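Long-range contacts in trichothecene 15-O-acetyltransferase TRI3 (Fusarium sporotrichioides, PDB 3FOT), which acetylates the 15-hydroxyl of trichothecene intermediates as a BAHD-superfamily acetyltransferase in the pathway to T-2 toxin: residues Arg48-Ala56 / Ala134-Arg145; Val468-Arg479 / Asn490-Tyr498. All coordinates share one frame; numbering follows the deposited sequence.

Both contacts involve the six-stranded mixed sheet in which strand 53-61 lies beside strand 457-469. Followed from the N terminus, interaction 1 closes first: 77 residues separate its segments before helix 134-147 comes back against the start of strand 53-61. Interaction 2 opens only after that, near the C-terminal end, and closes a gap of ten residues as the hairpin 477-483/486-494; the two are therefore in series, neither nested nor crossed. They touch directly, with centres about 13 Å apart. Tyr-54 and Val-468 pair through their backbones, and Asn-470 reaches Ala-49, Trp-138 and Glu-142, tying the helix 134-147 layer to the loop that leads from strand 457-469 into strand 477-483 of the four-stranded sheet.

Interaction 1. Residues Arg48-Ala56 / Ala134-Arg145; sequences RALYDLYIA and ALDLWSEMEEGR
Helix-on-sheet packing, buried and centred on Tyr-54 and Trp-138, joins the first residues of strand 53-61 to helix 134-147; the short axes approach to 8.7 Å and run nearly antiparallel, at 153°. Trp-138 presents the edge of its five-membered ring to the face of Tyr-54, an edge-to-face pair with centroids 4.2 Å apart and planes at 65°. CD1 of Trp-138 stands over the middle of the tyrosine ring, while NE1 is held by Asn-470. His-183 also stacks on Tyr-54. At one end of the contact Ala-56 CB meets Ala-134 CB at 3.5 Å. At the other, Ala-49 CB sits centrally over one face of the Arg-145 guanidinium, 3.4 Å from CZ.

The polar end is held by Glu-142, whose bend at chi2 (-58°) brings its carboxylate to the phenol. Tyr-54 OH donates to OE2 of Glu-142 at 2.7 Å, meeting the anti lone pair of that oxygen. Arg-145 grips the same carboxylate side-on, NE to Glu-142 OE1 at 3.1 Å and NH2 to OE2 at 3.2 Å, both from above the carboxylate plane. With Asn-470 also donating to OE2, the buried carboxylate is probably kept ionised; its bond probably orients the hydroxyl, while Trp-138 and His-183 help hold the ring.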
loop_
_atom_site.group_PDB
_atom_site.type_symbol
_atom_site.label_atom_id
_atom_site.label_comp_id
_atom_site.label_asym_id
_atom_site.label_seq_id
_atom_site.Cartn_x
_atom_site.Cartn_y
_atom_site.Cartn_z
ATOM N N ARG A 48 7.288 14.276 7.644
ATOM C CA ARG A 48 6.035 14.949 7.350
ATOM C C ARG A 48 4.953 13.948 6.955
ATOM O O ARG A 48 3.891 14.342 6.493
ATOM C CB ARG A 48 6.225 15.937 6.222
ATOM C CG ARG A 48 6.950 17.209 6.626
ATOM C CD ARG A 48 6.923 18.186 5.446
ATOM N NE ARG A 48 7.867 17.795 4.398
ATOM C CZ ARG A 48 7.738 18.082 3.101
ATOM N NH1 ARG A 48 6.671 18.748 2.657
ATOM N NH2 ARG A 48 8.681 17.685 2.249
ATOM N N ALA A 49 5.243 12.659 7.157
ATOM C CA ALA A 49 4.289 11.574 6.889
ATOM C C ALA A 49 3.834 11.525 5.435
ATOM O O ALA A 49 2.707 11.103 5.153
ATOM C CB ALA A 49 3.062 11.702 7.821
ATOM N N LEU A 50 4.714 11.935 4.514
ATOM C CA LEU A 50 4.312 12.159 3.132
ATOM C C LEU A 50 3.895 10.886 2.411
ATOM O O LEU A 50 3.112 10.978 1.486
ATOM C CB LEU A 50 5.380 12.904 2.318
ATOM C CG LEU A 50 5.691 14.358 2.727
ATOM C CD1 LEU A 50 6.454 15.030 1.593
ATOM C CD2 LEU A 50 4.420 15.112 3.093
ATOM N N TYR A 51 4.417 9.728 2.815
ATOM C CA TYR A 51 4.005 8.442 2.196
ATOM C C TYR A 51 3.289 7.468 3.156
ATOM O O TYR A 51 3.254 6.269 2.883
ATOM C CB TYR A 51 5.209 7.682 1.613
ATOM C CG TYR A 51 5.926 8.354 0.462
ATOM C CD1 TYR A 51 5.572 8.075 -0.851
ATOM C CD2 TYR A 51 6.970 9.245 0.692
ATOM C CE1 TYR A 51 6.247 8.673 -1.923
ATOM C CE2 TYR A 51 7.652 9.843 -0.359
ATOM C CZ TYR A 51 7.279 9.559 -1.665
ATOM O OH TYR A 51 7.929 10.161 -2.733
ATOM N N ASP A 52 2.738 7.973 4.255
ATOM C CA ASP A 52 2.165 7.107 5.298
ATOM C C ASP A 52 1.034 6.248 4.709
ATOM O O ASP A 52 0.284 6.708 3.831
ATOM C CB ASP A 52 1.611 7.939 6.464
ATOM C CG ASP A 52 2.668 8.310 7.507
ATOM O OD1 ASP A 52 3.892 8.288 7.214
ATOM O OD2 ASP A 52 2.274 8.636 8.654
ATOM N N LEU A 53 0.930 5.022 5.210
ATOM C CA LEU A 53 -0.112 4.069 4.808
ATOM C C LEU A 53 -1.250 4.132 5.797
ATOM O O LEU A 53 -1.015 4.197 7.005
ATOM C CB LEU A 53 0.434 2.633 4.858
ATOM C CG LEU A 53 1.725 2.286 4.135
ATOM C CD1 LEU A 53 2.185 0.901 4.558
ATOM C CD2 LEU A 53 1.419 2.351 2.670
ATOM N N TYR A 54 -2.483 4.129 5.299
ATOM C CA TYR A 54 -3.637 3.949 6.174
ATOM C C TYR A 54 -4.523 2.873 5.572
ATOM O O TYR A 54 -4.730 2.838 4.349
ATOM C CB TYR A 54 -4.470 5.213 6.263
ATOM C CG TYR A 54 -3.828 6.391 6.941
ATOM C CD1 TYR A 54 -4.168 6.708 8.256
ATOM C CD2 TYR A 54 -2.920 7.211 6.263
ATOM C CE1 TYR A 54 -3.636 7.815 8.890
ATOM C CE2 TYR A 54 -2.369 8.338 6.897
ATOM C CZ TYR A 54 -2.735 8.621 8.211
ATOM O OH TYR A 54 -2.273 9.713 8.892
ATOM N N ILE A 55 -5.043 2.012 6.434
ATOM C CA ILE A 55 -6.042 1.009 6.018
ATOM C C ILE A 55 -7.305 1.245 6.857
ATOM O O ILE A 55 -7.257 1.199 8.080
ATOM C CB ILE A 55 -5.505 -0.437 6.173
ATOM C CG1 ILE A 55 -4.244 -0.628 5.302
ATOM C CG2 ILE A 55 -6.588 -1.499 5.740
ATOM C CD1 ILE A 55 -3.363 -1.843 5.735
ATOM N N ALA A 56 -8.425 1.541 6.190
ATOM C CA ALA A 56 -9.678 1.810 6.883
ATOM C C ALA A 56 -10.544 0.579 6.737
ATOM O O ALA A 56 -10.861 0.160 5.597
ATOM C CB ALA A 56 -10.376 3.064 6.285
ATOM N N ALA A 134 -13.638 5.763 9.732
ATOM C CA ALA A 134 -12.178 5.655 9.693
ATOM C C ALA A 134 -11.554 6.693 8.736
ATOM O O ALA A 134 -10.536 7.319 9.066
ATOM C CB ALA A 134 -11.751 4.208 9.327
ATOM N N LEU A 135 -12.141 6.868 7.548
ATOM C CA LEU A 135 -11.609 7.868 6.607
ATOM C C LEU A 135 -11.828 9.305 7.063
ATOM O O LEU A 135 -11.036 10.168 6.727
ATOM C CB LEU A 135 -12.119 7.658 5.173
ATOM C CG LEU A 135 -11.534 6.382 4.527
ATOM C CD1 LEU A 135 -12.118 6.148 3.144
ATOM C CD2 LEU A 135 -10.009 6.372 4.466
ATOM N N ASP A 136 -12.898 9.558 7.822
ATOM C CA ASP A 136 -13.106 10.883 8.445
ATOM C C ASP A 136 -11.941 11.183 9.369
ATOM O O ASP A 136 -11.404 12.282 9.381
ATOM C CB ASP A 136 -14.388 10.919 9.289
ATOM C CG ASP A 136 -15.657 10.979 8.463
ATOM O OD1 ASP A 136 -15.601 11.303 7.264
ATOM O OD2 ASP A 136 -16.726 10.672 9.034
ATOM N N LEU A 137 -11.543 10.182 10.139
ATOM C CA LEU A 137 -10.418 10.331 11.057
ATOM C C LEU A 137 -9.087 10.526 10.324
ATOM O O LEU A 137 -8.243 11.326 10.746
ATOM C CB LEU A 137 -10.348 9.124 11.983
ATOM C CG LEU A 137 -9.222 9.146 13.009
ATOM C CD1 LEU A 137 -9.294 10.396 13.896
ATOM C CD2 LEU A 137 -9.277 7.828 13.831
ATOM N N TRP A 138 -8.902 9.829 9.213
ATOM C CA TRP A 138 -7.716 10.069 8.386
ATOM C C TRP A 138 -7.640 11.560 8.033
ATOM O O TRP A 138 -6.595 12.215 8.202
ATOM C CB TRP A 138 -7.805 9.198 7.122
ATOM C CG TRP A 138 -6.747 9.531 6.092
ATOM C CD1 TRP A 138 -5.416 9.473 6.264
ATOM C CD2 TRP A 138 -6.968 9.985 4.758
ATOM N NE1 TRP A 138 -4.763 9.870 5.104
ATOM C CE2 TRP A 138 -5.701 10.197 4.170
ATOM C CE3 TRP A 138 -8.115 10.235 4.000
ATOM C CZ2 TRP A 138 -5.543 10.618 2.852
ATOM C CZ3 TRP A 138 -7.963 10.663 2.682
ATOM C CH2 TRP A 138 -6.685 10.851 2.120
ATOM N N SER A 139 -8.756 12.088 7.529
ATOM C CA SER A 139 -8.842 13.498 7.146
ATOM C C SER A 139 -8.437 14.391 8.318
ATOM O O SER A 139 -7.651 15.332 8.165
ATOM C CB SER A 139 -10.266 13.837 6.684
ATOM O OG SER A 139 -10.545 13.203 5.438
ATOM N N GLU A 140 -8.966 14.077 9.495
ATOM C CA GLU A 140 -8.730 14.885 10.671
ATOM C C GLU A 140 -7.264 14.818 11.081
ATOM O O GLU A 140 -6.667 15.830 11.459
ATOM C CB GLU A 140 -9.645 14.395 11.793
ATOM C CG GLU A 140 -9.334 14.972 13.123
ATOM C CD GLU A 140 -10.110 14.287 14.218
ATOM O OE1 GLU A 140 -9.542 14.151 15.327
ATOM O OE2 GLU A 140 -11.263 13.880 13.953
ATOM N N MET A 141 -6.677 13.624 10.983
ATOM C CA MET A 141 -5.298 13.420 11.369
ATOM C C MET A 141 -4.354 14.150 10.418
ATOM O O MET A 141 -3.363 14.781 10.846
ATOM C CB MET A 141 -4.977 11.922 11.419
ATOM C CG MET A 141 -5.590 11.229 12.608
ATOM S SD MET A 141 -5.313 9.425 12.486
ATOM C CE MET A 141 -3.545 9.312 12.685
ATOM N N GLU A 142 -4.690 14.114 9.139
ATOM C CA GLU A 142 -3.870 14.808 8.152
ATOM C C GLU A 142 -4.003 16.321 8.281
ATOM O O GLU A 142 -3.001 17.037 8.189
ATOM C CB GLU A 142 -4.179 14.300 6.753
ATOM C CG GLU A 142 -3.651 12.882 6.549
ATOM C CD GLU A 142 -2.138 12.782 6.771
ATOM O OE1 GLU A 142 -1.399 13.733 6.413
ATOM O OE2 GLU A 142 -1.677 11.770 7.326
ATOM N N GLU A 143 -5.215 16.796 8.539
ATOM C CA GLU A 143 -5.421 18.230 8.832
ATOM C C GLU A 143 -4.669 18.648 10.113
ATOM O O GLU A 143 -3.962 19.672 10.127
ATOM C CB GLU A 143 -6.919 18.562 8.896
ATOM C CG GLU A 143 -7.626 18.445 7.541
ATOM C CD GLU A 143 -9.145 18.249 7.629
ATOM O OE1 GLU A 143 -9.729 18.474 8.725
ATOM O OE2 GLU A 143 -9.754 17.861 6.591
ATOM N N GLY A 144 -4.794 17.834 11.164
ATOM C CA GLY A 144 -4.113 18.063 12.444
ATOM C C GLY A 144 -2.590 18.087 12.375
ATOM O O GLY A 144 -1.957 18.910 13.046
ATOM N N ARG A 145 -2.025 17.181 11.569
ATOM C CA ARG A 145 -0.570 17.029 11.280
ATOM C C ARG A 145 0.218 18.331 11.371
ATOM O O ARG A 145 1.279 18.393 11.963
ATOM C CB ARG A 145 -0.339 16.335 9.929
ATOM C CG ARG A 145 1.117 15.948 9.695
ATOM C CD ARG A 145 1.273 14.907 8.570
ATOM N NE ARG A 145 0.491 13.699 8.844
ATOM C CZ ARG A 145 0.693 12.899 9.887
ATOM N NH1 ARG A 145 1.661 13.191 10.770
ATOM N NH2 ARG A 145 -0.076 11.832 10.056
HETATM O O HOH W 1 1.027 13.944 4.857
#

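Interaction 2. Residues Val468-Arg479 / Asn490-Tyr498; sequences VVNQSLPYLAIR and NIIYNDANY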
loop_
_atom_site.group_PDB
_atom_site.type_symbol
_atom_site.label_atom_id
_atom_site.label_comp_id
_atom_site.label_asym_id
_atom_site.label_seq_id
_atom_site.Cartn_x
_atom_site.Cartn_y
_atom_site.Cartn_z
ATOM N N VAL A 468 -5.357 3.521 1.694
ATOM C CA VAL A 468 -4.883 4.830 1.253
ATOM C C VAL A 468 -3.388 5.017 1.557
ATOM O O VAL A 468 -2.876 4.545 2.578
ATOM C CB VAL A 468 -5.763 6.002 1.813
ATOM C CG1 VAL A 468 -7.258 5.772 1.501
ATOM C CG2 VAL A 468 -5.576 6.164 3.286
ATOM N N VAL A 469 -2.684 5.678 0.637
ATOM C CA VAL A 469 -1.287 6.065 0.854
ATOM C C VAL A 469 -1.253 7.560 0.651
ATOM O O VAL A 469 -1.755 8.034 -0.384
ATOM C CB VAL A 469 -0.333 5.412 -0.147
ATOM C CG1 VAL A 469 1.093 5.850 0.132
ATOM C CG2 VAL A 469 -0.451 3.895 -0.050
ATOM N N ASN A 470 -0.712 8.306 1.618
ATOM C CA ASN A 470 -0.699 9.764 1.524
ATOM C C ASN A 470 -0.017 10.179 0.225
ATOM O O ASN A 470 0.926 9.529 -0.207
ATOM C CB ASN A 470 0.062 10.395 2.687
ATOM C CG ASN A 470 -0.761 10.461 3.975
ATOM O OD1 ASN A 470 -1.983 10.275 3.972
ATOM N ND2 ASN A 470 -0.086 10.740 5.076
ATOM N N GLN A 471 -0.499 11.258 -0.381
ATOM C CA GLN A 471 0.065 11.764 -1.634
ATOM C C GLN A 471 0.484 13.225 -1.462
ATOM O O GLN A 471 -0.363 14.094 -1.201
ATOM C CB GLN A 471 -0.938 11.631 -2.782
ATOM C CG GLN A 471 -0.536 12.359 -4.088
ATOM C CD GLN A 471 0.680 11.746 -4.777
ATOM O OE1 GLN A 471 1.759 11.656 -4.197
ATOM N NE2 GLN A 471 0.510 11.351 -6.040
ATOM N N SER A 472 1.789 13.459 -1.596
ATOM C CA SER A 472 2.369 14.792 -1.520
ATOM C C SER A 472 2.912 15.274 -2.877
ATOM O O SER A 472 3.423 16.391 -2.971
ATOM C CB SER A 472 3.526 14.774 -0.519
ATOM O OG SER A 472 4.586 13.937 -1.018
ATOM N N LEU A 473 2.855 14.415 -3.889
ATOM C CA LEU A 473 3.324 14.772 -5.236
ATOM C C LEU A 473 2.113 15.107 -6.107
ATOM O O LEU A 473 0.978 14.744 -5.754
ATOM C CB LEU A 473 4.195 13.652 -5.835
ATOM C CG LEU A 473 5.646 13.608 -5.301
ATOM C CD1 LEU A 473 6.378 12.345 -5.728
ATOM C CD2 LEU A 473 6.468 14.868 -5.689
ATOM N N PRO A 474 2.327 15.845 -7.209
ATOM C CA PRO A 474 1.206 16.390 -7.954
ATOM C C PRO A 474 0.616 15.486 -9.043
ATOM O O PRO A 474 0.028 15.994 -9.979
ATOM C CB PRO A 474 1.805 17.652 -8.577
ATOM C CG PRO A 474 3.213 17.250 -8.863
ATOM C CD PRO A 474 3.620 16.334 -7.730
ATOM N N TYR A 475 0.767 14.165 -8.933
ATOM C CA TYR A 475 0.086 13.276 -9.892
ATOM C C TYR A 475 -1.086 12.590 -9.203
ATOM O O TYR A 475 -1.118 12.484 -7.978
ATOM C CB TYR A 475 1.023 12.229 -10.521
ATOM C CG TYR A 475 1.743 11.352 -9.537
ATOM C CD1 TYR A 475 1.206 10.125 -9.126
ATOM C CD2 TYR A 475 2.982 11.734 -9.022
ATOM C CE1 TYR A 475 1.890 9.310 -8.240
ATOM C CE2 TYR A 475 3.653 10.943 -8.122
ATOM C CZ TYR A 475 3.107 9.739 -7.724
ATOM O OH TYR A 475 3.802 8.949 -6.837
ATOM N N LEU A 476 -2.045 12.144 -10.000
ATOM C CA LEU A 476 -3.177 11.407 -9.470
ATOM C C LEU A 476 -2.689 9.992 -9.295
ATOM O O LEU A 476 -2.179 9.391 -10.241
ATOM C CB LEU A 476 -4.356 11.445 -10.450
ATOM C CG LEU A 476 -4.973 12.823 -10.701
ATOM C CD1 LEU A 476 -6.119 12.683 -11.659
ATOM C CD2 LEU A 476 -5.446 13.506 -9.406
ATOM N N ALA A 477 -2.799 9.472 -8.074
ATOM C CA ALA A 477 -2.361 8.107 -7.819
ATOM C C ALA A 477 -3.609 7.263 -7.689
ATOM O O ALA A 477 -4.372 7.439 -6.731
ATOM C CB ALA A 477 -1.546 8.052 -6.521
ATOM N N ILE A 478 -3.772 6.320 -8.611
ATOM C CA ILE A 478 -5.011 5.585 -8.767
ATOM C C ILE A 478 -4.783 4.163 -8.338
ATOM O O ILE A 478 -3.921 3.477 -8.892
ATOM C CB ILE A 478 -5.529 5.658 -10.233
ATOM C CG1 ILE A 478 -5.707 7.127 -10.643
ATOM C CG2 ILE A 478 -6.855 4.924 -10.347
ATOM C CD1 ILE A 478 -5.701 7.351 -12.124
ATOM N N ARG A 479 -5.530 3.729 -7.318
ATOM C CA ARG A 479 -5.331 2.403 -6.756
ATOM C C ARG A 479 -6.559 1.530 -7.042
ATOM O O ARG A 479 -7.683 2.024 -6.992
ATOM C CB ARG A 479 -5.124 2.489 -5.243
ATOM C CG ARG A 479 -4.144 3.592 -4.770
ATOM C CD ARG A 479 -3.819 3.382 -3.280
ATOM N NE ARG A 479 -2.944 2.230 -3.080
ATOM C CZ ARG A 479 -1.622 2.253 -3.134
ATOM N NH1 ARG A 479 -0.946 1.127 -2.930
ATOM N NH2 ARG A 479 -0.970 3.385 -3.379
ATOM N N ASN A 490 -9.689 3.981 -6.036
ATOM C CA ASN A 490 -9.400 5.141 -5.194
ATOM C C ASN A 490 -8.400 6.039 -5.935
ATOM O O ASN A 490 -7.429 5.516 -6.487
ATOM C CB ASN A 490 -8.780 4.634 -3.891
ATOM C CG ASN A 490 -8.826 5.654 -2.749
ATOM O OD1 ASN A 490 -9.017 6.856 -2.951
ATOM N ND2 ASN A 490 -8.635 5.157 -1.529
ATOM N N ILE A 491 -8.642 7.334 -5.955
ATOM C CA ILE A 491 -7.629 8.242 -6.450
ATOM C C ILE A 491 -7.192 9.103 -5.284
ATOM O O ILE A 491 -8.003 9.793 -4.648
ATOM C CB ILE A 491 -8.104 9.144 -7.596
ATOM C CG1 ILE A 491 -8.655 8.317 -8.760
ATOM C CG2 ILE A 491 -6.924 10.035 -8.072
ATOM C CD1 ILE A 491 -9.029 9.163 -10.017
ATOM N N ILE A 492 -5.900 9.040 -4.986
ATOM C CA ILE A 492 -5.347 9.902 -3.960
ATOM C C ILE A 492 -4.610 11.029 -4.669
ATOM O O ILE A 492 -3.958 10.812 -5.701
ATOM C CB ILE A 492 -4.407 9.154 -3.005
ATOM C CG1 ILE A 492 -5.093 7.925 -2.415
ATOM C CG2 ILE A 492 -3.983 10.037 -1.860
ATOM C CD1 ILE A 492 -4.604 6.670 -3.002
ATOM N N TYR A 493 -4.777 12.225 -4.136
ATOM C CA TYR A 493 -4.214 13.402 -4.760
ATOM C C TYR A 493 -3.898 14.377 -3.669
ATOM O O TYR A 493 -4.315 14.189 -2.517
ATOM C CB TYR A 493 -5.188 13.984 -5.773
ATOM C CG TYR A 493 -6.448 14.582 -5.212
ATOM C CD1 TYR A 493 -6.603 15.964 -5.140
ATOM C CD2 TYR A 493 -7.509 13.774 -4.776
ATOM C CE1 TYR A 493 -7.752 16.521 -4.646
ATOM C CE2 TYR A 493 -8.668 14.330 -4.291
ATOM C CZ TYR A 493 -8.783 15.707 -4.233
ATOM O OH TYR A 493 -9.934 16.282 -3.735
ATOM N N ASN A 494 -3.123 15.395 -4.009
ATOM C CA ASN A 494 -2.884 16.465 -3.072
ATOM C C ASN A 494 -3.778 17.634 -3.444
ATOM O O ASN A 494 -3.805 18.033 -4.608
ATOM C CB ASN A 494 -1.421 16.858 -3.097
ATOM C CG ASN A 494 -1.061 17.704 -1.920
ATOM O OD1 ASN A 494 -1.258 18.917 -1.948
ATOM N ND2 ASN A 494 -0.611 17.059 -0.843
ATOM N N ASP A 495 -4.499 18.191 -2.465
ATOM C CA ASP A 495 -5.513 19.204 -2.781
ATOM C C ASP A 495 -4.997 20.599 -3.124
ATOM O O ASP A 495 -5.800 21.486 -3.434
ATOM C CB ASP A 495 -6.659 19.252 -1.761
ATOM C CG ASP A 495 -6.261 19.864 -0.427
ATOM O OD1 ASP A 495 -5.132 20.361 -0.273
ATOM O OD2 ASP A 495 -7.113 19.860 0.493
ATOM N N ALA A 496 -3.678 20.777 -3.085
ATOM C CA ALA A 496 -3.057 21.960 -3.673
ATOM C C ALA A 496 -3.078 21.880 -5.200
ATOM O O ALA A 496 -3.088 22.914 -5.885
ATOM C CB ALA A 496 -1.641 22.090 -3.199
ATOM N N ASN A 497 -3.084 20.652 -5.722
ATOM C CA ASN A 497 -2.789 20.421 -7.142
ATOM C C ASN A 497 -4.023 20.201 -8.018
ATOM O O ASN A 497 -3.982 20.452 -9.240
ATOM C CB ASN A 497 -1.810 19.251 -7.299
ATOM C CG ASN A 497 -0.567 19.403 -6.445
ATOM O OD1 ASN A 497 -0.169 18.464 -5.764
ATOM N ND2 ASN A 497 0.046 20.602 -6.458
ATOM N N TYR A 498 -5.099 19.716 -7.400
ATOM C CA TYR A 498 -6.354 19.468 -8.088
ATOM C C TYR A 498 -7.535 19.846 -7.211
ATOM O O TYR A 498 -7.444 19.849 -5.990
ATOM C CB TYR A 498 -6.497 17.975 -8.425
ATOM C CG TYR A 498 -5.362 17.446 -9.235
ATOM C CD1 TYR A 498 -5.408 17.467 -10.640
ATOM C CD2 TYR A 498 -4.237 16.923 -8.612
ATOM C CE1 TYR A 498 -4.353 16.973 -11.394
ATOM C CE2 TYR A 498 -3.174 16.423 -9.361
ATOM C CZ TYR A 498 -3.239 16.451 -10.743
ATOM O OH TYR A 498 -2.185 15.970 -11.489
HETATM O O HOH W 2 2.648 18.232 -4.944
HETATM O O HOH W 3 -1.688 15.124 -6.517
HETATM O O HOH W 4 -1.984 13.347 -12.631
#
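Over one face of the Tyr-498 ring lies CD2 of Leu-476, a CH-pi contact 3.7 Å from the centroid and only 11° off the normal; at the ring's edge sits the carbonyl oxygen of Pro-474. Tyr-498 OH donates to that oxygen, 2.7 Å from Pro-474 O, with the donor tilted out of the carbonyl plane. The same leucine methyl touches Tyr-493 CB, the two side chains lying side by side. Within 468-479, Gln-471 NE2 stands over the centre of one face of the Tyr-475 ring and donates to Tyr-475 O.

The amide of Asn-494 is directed at the 470-476 loop: its ND2 donates to Gln-471 O at 3.0 Å, in the amide plane and on a carbonyl lone pair. Its OD1 accepts from Ala-496 N, closing an Asx turn, and from Ala-275 N. Water 3 links Asn-494 N to the carbonyls of Leu-473 and Tyr-475.

Beyond the loop, Ala-477 and Ile-492 form a hydrogen-bonded pair (Ala-477 O to Ile-492 N 2.8 Å), as do Arg-479 and Asn-490. Ile-478 and Ile-491 between them are a non-hydrogen-bonded pair, their CG1 atoms 3.7 Å apart on the face covered by helix 500-516. On the other face, Ile-492 CG1, anti to the carbonyl carbon (chi1 -53°), carries CD1 to 3.4 Å from Arg-479 CD; the guanidinium beyond salt-bridges Asp-439. Paired strands crossing at 157° and joined by a short connection make this an antiparallel beta hairpin, at the centre of the four-stranded mixed sheet.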